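Local coordinates for protein alpha-glucosidase (Bacteroides thetaiotaomicron, PDB 5XFM) that hydrolyses beta-L-arabinopyranosides and alpha-galactosides as a bifunctional, calcium-containing enzyme of glycoside hydrolase family 97, at residues T80-K88 / E442-G450; D291-W299 / F546-W554. The protein carries 1 engineered substitution. All blocks are in the same frame, centred on the assembly; numbering follows the deposited sequence.

From the N terminus, segment 80-88 leaves strand 69-83 of the N-terminal domain and, in contact 1, meets 442-450 in the barrel domain, closing a loop of 353 residues. Within that loop the chain enters the barrel at 291-299, and contact 2 joins this segment to 546-554, beyond the end of contact 1. The two loops therefore cross. Their centres lie about 17 Å apart, yet the contacts touch: Arg86 CD is 3.5 Å from Phe294 CZ, and Asn447 CB is 3.5 Å from Tyr292 CE2. Contact 1 fastens the N-terminal domain to the barrel; contact 2 fastens the first barrel strand to the segment leading to the C-terminal sheet. Both use the same parallel sheet.

Contact 1 (T80-K88 / E442-G450); sequences TVYQQTRIK and ERMYPNYVG
Gln84 and Arg443 approach to 6.6 Å between their CA atoms, and Arg86 and Glu442 to 6.5 Å, which brings the loop after strand 69-83 against the end of helix 441-444. The Arg86 guanidinium enters a group of backbone carbonyls there: NH1 donates to Tyr445 O at 2.9 Å and, at 164°, to Tyr448 O on an in-plane lone pair. Tyr445 O also accepts Tyr448 N, from the opposite face of its carbonyl plane, within the type I turn Tyr445-Tyr448. NE fixes the rotation of the guanidinium through Thr85 OG1, 2.9 Å away and almost in its plane, while NH2 reaches Arg443 O through a water. With an alanine in place of Arg86, Tyr448 O loses this donor, Tyr445 O keeps Tyr448 N, and the turn would probably be held less firmly. Nearer the strand, Arg443 extends with CG anti to its backbone N (chi1 -173°), which sends the guanidinium to Gln84 OE1: NH1 donates at 2.9 Å, with amide and guanidinium planes nearly perpendicular. NH1 also makes a weak bond to Gln83 O. One guanidinium face rests on Tyr82, whose CD1 lies 3.6 Å above it, the ring inclined 38°; the Tyr82 hydroxyl binds Asp280. Ile87 CG2 packs on Glu442 CB at 3.9 Å, while the Glu442 carboxylate turns to Ser486 and Trp279. The contact thus joins the N-terminal domain to the barrel: strand 91-104 pairs with strand 69-83, helix 277-280 lies against Tyr82, Ile87 and Arg443, and helix 410-425 backs Tyr445 and Tyr448.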
loop_
_atom_site.group_PDB
_atom_site.type_symbol
_atom_site.label_atom_id
_atom_site.label_comp_id
_atom_site.label_asym_id
_atom_site.label_seq_id
_atom_site.Cartn_x
_atom_site.Cartn_y
_atom_site.Cartn_z
ATOM N N THR A 80 -4.118 -19.231 14.629
ATOM C CA THR A 80 -5.324 -18.456 14.876
ATOM C C THR A 80 -6.043 -18.149 13.571
ATOM O O THR A 80 -5.480 -18.303 12.497
ATOM C CB THR A 80 -5.010 -17.131 15.601
ATOM O OG1 THR A 80 -3.905 -16.485 14.963
ATOM C CG2 THR A 80 -4.660 -17.380 17.057
ATOM N N VAL A 81 -7.298 -17.733 13.674
ATOM C CA VAL A 81 -8.075 -17.312 12.517
ATOM C C VAL A 81 -8.551 -15.891 12.749
ATOM O O VAL A 81 -8.993 -15.552 13.845
ATOM C CB VAL A 81 -9.285 -18.247 12.258
ATOM C CG1 VAL A 81 -10.145 -17.730 11.112
ATOM C CG2 VAL A 81 -8.810 -19.656 11.981
ATOM N N TYR A 82 -8.435 -15.045 11.733
ATOM C CA TYR A 82 -8.972 -13.702 11.861
ATOM C C TYR A 82 -9.680 -13.236 10.593
ATOM O O TYR A 82 -9.386 -13.695 9.485
ATOM C CB TYR A 82 -7.867 -12.711 12.265
ATOM C CG TYR A 82 -6.806 -12.389 11.227
ATOM C CD1 TYR A 82 -7.019 -11.408 10.260
ATOM C CD2 TYR A 82 -5.569 -13.019 11.253
ATOM C CE1 TYR A 82 -6.040 -11.091 9.325
ATOM C CE2 TYR A 82 -4.581 -12.707 10.327
ATOM C CZ TYR A 82 -4.822 -11.743 9.365
ATOM O OH TYR A 82 -3.844 -11.430 8.445
ATOM N N GLN A 83 -10.652 -12.351 10.774
ATOM C CA GLN A 83 -11.373 -11.770 9.652
ATOM C C GLN A 83 -10.906 -10.337 9.443
ATOM O O GLN A 83 -10.669 -9.608 10.410
ATOM C CB GLN A 83 -12.890 -11.810 9.862
ATOM C CG GLN A 83 -13.507 -13.206 10.033
ATOM C CD GLN A 83 -13.113 -13.883 11.334
ATOM O OE1 GLN A 83 -13.262 -13.305 12.413
ATOM N NE2 GLN A 83 -12.620 -15.116 11.241
ATOM N N GLN A 84 -10.725 -9.948 8.185
ATOM C CA GLN A 84 -10.280 -8.598 7.879
ATOM C C GLN A 84 -10.893 -8.101 6.577
ATOM O O GLN A 84 -10.715 -8.722 5.527
ATOM C CB GLN A 84 -8.753 -8.549 7.786
ATOM C CG GLN A 84 -8.176 -7.159 7.610
ATOM C CD GLN A 84 -8.527 -6.224 8.762
ATOM O OE1 GLN A 84 -8.379 -6.577 9.930
ATOM N NE2 GLN A 84 -8.989 -5.022 8.431
ATOM N N THR A 85 -11.604 -6.979 6.646
ATOM C CA THR A 85 -12.129 -6.342 5.446
ATOM C C THR A 85 -11.091 -5.383 4.882
ATOM O O THR A 85 -10.103 -5.076 5.551
ATOM C CB THR A 85 -13.420 -5.564 5.725
ATOM O OG1 THR A 85 -13.144 -4.494 6.638
ATOM C CG2 THR A 85 -14.479 -6.478 6.312
ATOM N N ARG A 86 -11.332 -4.910 3.660
ATOM C CA ARG A 86 -10.517 -3.872 3.014
ATOM C C ARG A 86 -9.101 -4.315 2.624
ATOM O O ARG A 86 -8.217 -3.473 2.441
ATOM C CB ARG A 86 -10.418 -2.640 3.920
ATOM C CG ARG A 86 -11.746 -1.967 4.221
ATOM C CD ARG A 86 -11.645 -1.132 5.496
ATOM N NE ARG A 86 -11.676 -1.978 6.690
ATOM C CZ ARG A 86 -11.027 -1.713 7.820
ATOM N NH1 ARG A 86 -10.285 -0.623 7.929
ATOM N NH2 ARG A 86 -11.115 -2.548 8.845
ATOM N N ILE A 87 -8.868 -5.624 2.531
ATOM C CA ILE A 87 -7.586 -6.132 2.038
ATOM C C ILE A 87 -7.838 -7.196 0.968
ATOM O O ILE A 87 -8.984 -7.417 0.575
ATOM C CB ILE A 87 -6.703 -6.723 3.169
ATOM C CG1 ILE A 87 -7.341 -7.966 3.776
ATOM C CG2 ILE A 87 -6.424 -5.687 4.247
ATOM C CD1 ILE A 87 -6.374 -8.800 4.604
ATOM N N LYS A 88 -6.770 -7.847 0.506
ATOM C CA LYS A 88 -6.835 -8.784 -0.625
ATOM C C LYS A 88 -7.590 -10.093 -0.339
ATOM O O LYS A 88 -7.928 -10.830 -1.268
ATOM C CB LYS A 88 -5.421 -9.122 -1.097
ATOM C CG LYS A 88 -4.621 -9.930 -0.093
ATOM C CD LYS A 88 -3.182 -10.160 -0.544
ATOM C CE LYS A 88 -2.304 -8.935 -0.305
ATOM N NZ LYS A 88 -0.850 -9.245 -0.494
ATOM N N GLU A 442 -5.306 -1.040 7.788
ATOM C CA GLU A 442 -6.683 -1.533 7.656
ATOM C C GLU A 442 -7.132 -2.282 8.914
ATOM O O GLU A 442 -8.260 -2.112 9.389
ATOM C CB GLU A 442 -6.824 -2.465 6.442
ATOM C CG GLU A 442 -6.685 -1.807 5.063
ATOM C CD GLU A 442 -5.265 -1.845 4.524
ATOM O OE1 GLU A 442 -4.327 -2.038 5.331
ATOM O OE2 GLU A 442 -5.088 -1.701 3.291
ATOM N N ARG A 443 -6.241 -3.106 9.458
ATOM C CA ARG A 443 -6.551 -3.853 10.662
ATOM C C ARG A 443 -6.438 -2.954 11.881
ATOM O O ARG A 443 -7.279 -3.010 12.775
ATOM C CB ARG A 443 -5.631 -5.064 10.814
ATOM C CG ARG A 443 -6.024 -5.969 11.966
ATOM C CD ARG A 443 -5.662 -7.409 11.679
ATOM N NE ARG A 443 -6.037 -8.284 12.787
ATOM C CZ ARG A 443 -7.251 -8.811 12.927
ATOM N NH1 ARG A 443 -8.200 -8.537 12.035
ATOM N NH2 ARG A 443 -7.522 -9.606 13.958
ATOM N N MET A 444 -5.392 -2.136 11.928
ATOM C CA MET A 444 -5.195 -1.261 13.074
ATOM C C MET A 444 -6.332 -0.243 13.251
ATOM O O MET A 444 -6.709 0.062 14.385
ATOM C CB MET A 444 -3.850 -0.552 12.965
ATOM C CG MET A 444 -2.679 -1.506 13.085
ATOM S SD MET A 444 -1.144 -0.914 12.366
ATOM C CE MET A 444 -0.684 0.366 13.530
ATOM N N TYR A 445 -6.887 0.253 12.139
ATOM C CA TYR A 445 -7.932 1.293 12.170
ATOM C C TYR A 445 -9.192 0.925 11.374
ATOM O O TYR A 445 -9.176 0.940 10.143
ATOM C CB TYR A 445 -7.374 2.611 11.633
ATOM C CG TYR A 445 -6.077 3.040 12.280
ATOM C CD1 TYR A 445 -6.069 3.678 13.514
ATOM C CD2 TYR A 445 -4.856 2.787 11.661
ATOM C CE1 TYR A 445 -4.882 4.068 14.106
ATOM C CE2 TYR A 445 -3.675 3.168 12.241
ATOM C CZ TYR A 445 -3.687 3.807 13.462
ATOM O OH TYR A 445 -2.497 4.185 14.041
ATOM N N PRO A 446 -10.301 0.649 12.079
ATOM C CA PRO A 446 -11.574 0.197 11.491
ATOM C C PRO A 446 -12.135 1.122 10.412
ATOM O O PRO A 446 -12.841 0.644 9.524
ATOM C CB PRO A 446 -12.526 0.162 12.694
ATOM C CG PRO A 446 -11.638 0.006 13.883
ATOM C CD PRO A 446 -10.365 0.731 13.549
ATOM N N ASN A 447 -11.836 2.416 10.487
ATOM C CA ASN A 447 -12.393 3.380 9.532
ATOM C C ASN A 447 -11.395 3.836 8.466
ATOM O O ASN A 447 -11.683 4.724 7.669
ATOM C CB ASN A 447 -12.959 4.597 10.274
ATOM C CG ASN A 447 -11.940 5.259 11.189
ATOM O OD1 ASN A 447 -11.150 4.587 11.860
ATOM N ND2 ASN A 447 -11.968 6.579 11.232
ATOM N N TYR A 448 -10.230 3.201 8.437
ATOM C CA TYR A 448 -9.246 3.486 7.407
ATOM C C TYR A 448 -9.676 2.869 6.079
ATOM O O TYR A 448 -9.953 1.681 6.007
ATOM C CB TYR A 448 -7.866 2.966 7.821
ATOM C CG TYR A 448 -6.876 2.976 6.687
ATOM C CD1 TYR A 448 -6.322 4.168 6.231
ATOM C CD2 TYR A 448 -6.506 1.795 6.059
ATOM C CE1 TYR A 448 -5.424 4.185 5.183
ATOM C CE2 TYR A 448 -5.609 1.802 5.012
ATOM C CZ TYR A 448 -5.070 2.996 4.579
ATOM O OH TYR A 448 -4.179 2.992 3.534
ATOM N N VAL A 449 -9.767 3.681 5.028
ATOM C CA VAL A 449 -10.206 3.149 3.738
ATOM C C VAL A 449 -9.262 3.468 2.568
ATOM O O VAL A 449 -9.707 3.626 1.429
ATOM C CB VAL A 449 -11.626 3.634 3.391
ATOM C CG1 VAL A 449 -12.633 3.068 4.397
ATOM C CG2 VAL A 449 -11.688 5.157 3.339
ATOM N N GLY A 450 -7.962 3.550 2.844
ATOM C CA GLY A 450 -6.989 3.638 1.774
ATOM C C GLY A 450 -6.042 4.819 1.807
ATOM O O GLY A 450 -6.294 5.820 2.479
HETATM O O HOH W 1 -10.080 -3.235 11.619
#

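Contact 2 (D291-W299 / F546-W554); sequences DYRFGRGTW and FMKRVPTTW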
loop_
_atom_site.group_PDB
_atom_site.type_symbol
_atom_site.label_atom_id
_atom_site.label_comp_id
_atom_site.label_asym_id
_atom_site.label_seq_id
_atom_site.Cartn_x
_atom_site.Cartn_y
_atom_site.Cartn_z
ATOM N N ASP A 291 -21.012 0.864 10.943
ATOM C CA ASP A 291 -20.965 -0.129 9.881
ATOM C C ASP A 291 -20.595 0.594 8.587
ATOM O O ASP A 291 -21.467 1.057 7.848
ATOM C CB ASP A 291 -22.317 -0.840 9.753
ATOM C CG ASP A 291 -22.305 -1.962 8.726
ATOM O OD1 ASP A 291 -21.211 -2.388 8.297
ATOM O OD2 ASP A 291 -23.406 -2.425 8.354
ATOM N N TYR A 292 -19.295 0.708 8.330
ATOM C CA TYR A 292 -18.814 1.543 7.233
ATOM C C TYR A 292 -19.063 0.865 5.898
ATOM O O TYR A 292 -18.722 -0.302 5.701
ATOM C CB TYR A 292 -17.331 1.865 7.406
ATOM C CG TYR A 292 -17.053 2.783 8.574
ATOM C CD1 TYR A 292 -17.473 4.107 8.563
ATOM C CD2 TYR A 292 -16.389 2.321 9.694
ATOM C CE1 TYR A 292 -17.226 4.944 9.632
ATOM C CE2 TYR A 292 -16.139 3.148 10.768
ATOM C CZ TYR A 292 -16.555 4.455 10.732
ATOM O OH TYR A 292 -16.296 5.273 11.809
ATOM N N ARG A 293 -19.678 1.610 4.990
ATOM C CA ARG A 293 -20.071 1.087 3.694
ATOM C C ARG A 293 -19.051 1.472 2.625
ATOM O O ARG A 293 -18.755 2.649 2.429
ATOM C CB ARG A 293 -21.467 1.599 3.330
ATOM C CG ARG A 293 -22.015 1.097 2.003
ATOM C CD ARG A 293 -23.326 1.805 1.668
ATOM N NE ARG A 293 -23.911 1.349 0.410
ATOM C CZ ARG A 293 -25.034 1.839 -0.107
ATOM N NH1 ARG A 293 -25.697 2.794 0.530
ATOM N NH2 ARG A 293 -25.501 1.367 -1.254
ATOM N N PHE A 294 -18.485 0.471 1.959
ATOM C CA PHE A 294 -17.480 0.739 0.943
ATOM C C PHE A 294 -18.111 0.738 -0.445
ATOM O O PHE A 294 -19.288 0.407 -0.600
ATOM C CB PHE A 294 -16.352 -0.293 1.022
ATOM C CG PHE A 294 -15.923 -0.603 2.427
ATOM C CD1 PHE A 294 -15.503 0.410 3.278
ATOM C CD2 PHE A 294 -15.929 -1.905 2.895
ATOM C CE1 PHE A 294 -15.113 0.126 4.574
ATOM C CE2 PHE A 294 -15.530 -2.196 4.188
ATOM C CZ PHE A 294 -15.121 -1.176 5.027
ATOM N N GLY A 295 -17.330 1.117 -1.452
ATOM C CA GLY A 295 -17.824 1.109 -2.814
ATOM C C GLY A 295 -17.123 2.026 -3.794
ATOM O O GLY A 295 -15.898 2.157 -3.789
ATOM N N ARG A 296 -17.925 2.717 -4.594
ATOM C CA ARG A 296 -17.443 3.407 -5.781
ATOM C C ARG A 296 -17.807 4.875 -5.723
ATOM O O ARG A 296 -18.879 5.243 -5.235
ATOM C CB ARG A 296 -18.036 2.792 -7.050
ATOM C CG ARG A 296 -17.542 1.407 -7.411
ATOM C CD ARG A 296 -18.295 0.335 -6.645
ATOM N NE ARG A 296 -19.741 0.489 -6.765
ATOM C CZ ARG A 296 -20.474 -0.026 -7.746
ATOM N NH1 ARG A 296 -19.900 -0.731 -8.712
ATOM N NH2 ARG A 296 -21.786 0.169 -7.762
ATOM N N GLY A 297 -16.902 5.718 -6.201
ATOM C CA GLY A 297 -17.145 7.143 -6.232
ATOM C C GLY A 297 -16.907 7.749 -7.598
ATOM O O GLY A 297 -16.146 7.218 -8.407
ATOM N N THR A 298 -17.607 8.843 -7.877
ATOM C CA THR A 298 -17.270 9.676 -9.019
ATOM C C THR A 298 -16.418 10.839 -8.528
ATOM O O THR A 298 -16.509 11.249 -7.368
ATOM C CB THR A 298 -18.515 10.188 -9.757
ATOM O OG1 THR A 298 -19.367 10.876 -8.836
ATOM C CG2 THR A 298 -19.276 9.024 -10.371
ATOM N N TRP A 299 -15.607 11.389 -9.418
ATOM C CA TRP A 299 -14.525 12.257 -8.998
ATOM C C TRP A 299 -14.225 13.251 -10.105
ATOM O O TRP A 299 -13.580 12.902 -11.094
ATOM C CB TRP A 299 -13.292 11.409 -8.661
ATOM C CG TRP A 299 -12.107 12.163 -8.148
ATOM C CD1 TRP A 299 -12.111 13.352 -7.473
ATOM C CD2 TRP A 299 -10.735 11.758 -8.239
ATOM N NE1 TRP A 299 -10.824 13.718 -7.151
ATOM C CE2 TRP A 299 -9.961 12.757 -7.611
ATOM C CE3 TRP A 299 -10.087 10.652 -8.801
ATOM C CZ2 TRP A 299 -8.568 12.678 -7.521
ATOM C CZ3 TRP A 299 -8.703 10.580 -8.721
ATOM C CH2 TRP A 299 -7.959 11.584 -8.080
ATOM N N PHE A 546 -19.700 -2.843 -17.589
ATOM C CA PHE A 546 -18.818 -3.496 -16.631
ATOM C C PHE A 546 -18.616 -2.615 -15.398
ATOM O O PHE A 546 -18.756 -3.081 -14.262
ATOM C CB PHE A 546 -17.455 -3.812 -17.239
ATOM C CG PHE A 546 -16.436 -4.268 -16.221
ATOM C CD1 PHE A 546 -16.397 -5.591 -15.809
ATOM C CD2 PHE A 546 -15.552 -3.372 -15.647
ATOM C CE1 PHE A 546 -15.480 -6.011 -14.865
ATOM C CE2 PHE A 546 -14.635 -3.788 -14.699
ATOM C CZ PHE A 546 -14.597 -5.105 -14.312
ATOM N N MET A 547 -18.287 -1.343 -15.630
ATOM C CA MET A 547 -17.978 -0.426 -14.532
ATOM C C MET A 547 -19.173 -0.269 -13.599
ATOM O O MET A 547 -19.011 0.054 -12.422
ATOM C CB MET A 547 -17.526 0.932 -15.062
ATOM C CG MET A 547 -16.147 0.887 -15.694
ATOM S SD MET A 547 -14.928 0.176 -14.574
ATOM C CE MET A 547 -14.902 1.394 -13.264
ATOM N N LYS A 548 -20.371 -0.487 -14.127
ATOM C CA LYS A 548 -21.559 -0.490 -13.283
ATOM C C LYS A 548 -21.581 -1.658 -12.278
ATOM O O LYS A 548 -22.214 -1.557 -11.226
ATOM C CB LYS A 548 -22.819 -0.511 -14.147
ATOM C CG LYS A 548 -23.236 0.870 -14.637
ATOM C CD LYS A 548 -24.164 0.781 -15.837
ATOM C CE LYS A 548 -25.098 1.986 -15.908
ATOM N NZ LYS A 548 -24.886 2.811 -17.130
ATOM N N ARG A 549 -20.901 -2.758 -12.593
ATOM C CA ARG A 549 -20.935 -3.947 -11.734
ATOM C C ARG A 549 -19.637 -4.207 -10.982
ATOM O O ARG A 549 -19.532 -5.199 -10.258
ATOM C CB ARG A 549 -21.275 -5.195 -12.554
ATOM C CG ARG A 549 -22.544 -5.090 -13.380
ATOM C CD ARG A 549 -22.953 -6.442 -13.948
ATOM N NE ARG A 549 -23.277 -6.356 -15.372
ATOM C CZ ARG A 549 -22.686 -7.080 -16.323
ATOM N NH1 ARG A 549 -21.742 -7.961 -16.008
ATOM N NH2 ARG A 549 -23.043 -6.925 -17.592
ATOM N N VAL A 550 -18.652 -3.330 -11.146
ATOM C CA VAL A 550 -17.340 -3.551 -10.536
ATOM C C VAL A 550 -17.376 -3.610 -8.998
ATOM O O VAL A 550 -17.995 -2.772 -8.336
ATOM C CB VAL A 550 -16.325 -2.456 -11.007
ATOM C CG1 VAL A 550 -16.668 -1.086 -10.442
ATOM C CG2 VAL A 550 -14.899 -2.852 -10.658
ATOM N N PRO A 551 -16.726 -4.633 -8.425
ATOM C CA PRO A 551 -16.566 -4.714 -6.970
ATOM C C PRO A 551 -15.320 -3.962 -6.516
ATOM O O PRO A 551 -14.452 -3.675 -7.343
ATOM C CB PRO A 551 -16.440 -6.218 -6.706
ATOM C CG PRO A 551 -16.122 -6.855 -8.042
ATOM C CD PRO A 551 -16.167 -5.807 -9.115
ATOM N N THR A 552 -15.250 -3.611 -5.235
ATOM C CA THR A 552 -14.059 -2.956 -4.697
ATOM C C THR A 552 -13.515 -3.726 -3.486
ATOM O O THR A 552 -12.482 -3.368 -2.933
ATOM C CB THR A 552 -14.325 -1.482 -4.293
ATOM O OG1 THR A 552 -15.159 -1.425 -3.130
ATOM C CG2 THR A 552 -14.980 -0.714 -5.431
ATOM N N THR A 553 -14.228 -4.771 -3.070
ATOM C CA THR A 553 -13.827 -5.577 -1.913
ATOM C C THR A 553 -13.729 -7.049 -2.302
ATOM O O THR A 553 -14.402 -7.498 -3.230
ATOM C CB THR A 553 -14.820 -5.434 -0.748
ATOM O OG1 THR A 553 -16.119 -5.859 -1.177
ATOM C CG2 THR A 553 -14.891 -3.981 -0.284
ATOM N N TRP A 554 -12.910 -7.812 -1.585
ATOM C CA TRP A 554 -12.620 -9.171 -2.019
ATOM C C TRP A 554 -12.598 -10.189 -0.889
ATOM O O TRP A 554 -12.304 -9.862 0.257
ATOM C CB TRP A 554 -11.278 -9.192 -2.751
ATOM C CG TRP A 554 -11.162 -8.110 -3.783
ATOM C CD1 TRP A 554 -10.469 -6.941 -3.667
ATOM C CD2 TRP A 554 -11.766 -8.091 -5.082
ATOM N NE1 TRP A 554 -10.596 -6.199 -4.814
ATOM C CE2 TRP A 554 -11.386 -6.881 -5.700
ATOM C CE3 TRP A 554 -12.586 -8.980 -5.785
ATOM C CZ2 TRP A 554 -11.800 -6.536 -6.987
ATOM C CZ3 TRP A 554 -12.994 -8.636 -7.068
ATOM C CH2 TRP A 554 -12.598 -7.424 -7.654
#
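Arg296 NH1 lies 2.8 Å from Val550 O, the one hydrogen bond between segments 291-299 and 546-554, and its 123° angle at the hydrogen marks it as weak. Lys548 O stands at the guanidinium edge, near its plane but 3.5 Å from NH1, so the group approaches the carbonyls of Lys548 and Val550 without a straight bond to either. Bends at chi2 (83°) and chi3 (51°) kink the Arg296 chain and bring CD and NH1 beside Val550 O; the Val550 side chain lies alongside, pointing the other way, with NH1 3.7 Å from Val550 CG1. The arginine's charge is met elsewhere: NE forms a salt bridge with Glu327, and NH2 a weak bond with Gly325 O. These partners, more than Val550, probably set the orientation of the guanidinium. Thr552 slants across the aliphatic part of Arg296, its methyl CG2 3.7 Å from Arg296 CD and 3.4 Å from Gly295 O. The Thr552 hydroxyl instead bonds to Pro525 O. Gly295 has backbone angles at which a CB would collide with the preceding carbonyl oxygen, which accounts for glycine here. On the N-terminal side of Gly295, Phe294 CD2 meets Thr553 CG2 at 3.9 Å, the threonine coming in roughly perpendicular to the Phe294 side chain, while Tyr292 O lies 3.7 Å above the centre of the Phe294 ring. In the parallel sheet of the TIM-barrel domain, strand 295-299 lies between strands 328-331 and 526-528. Helices 311-324 and 512-521 pack on Met547, and segment 546-554 then carries the chain from helix 541-549 towards strand 556-563 of the C-terminal antiparallel sheet.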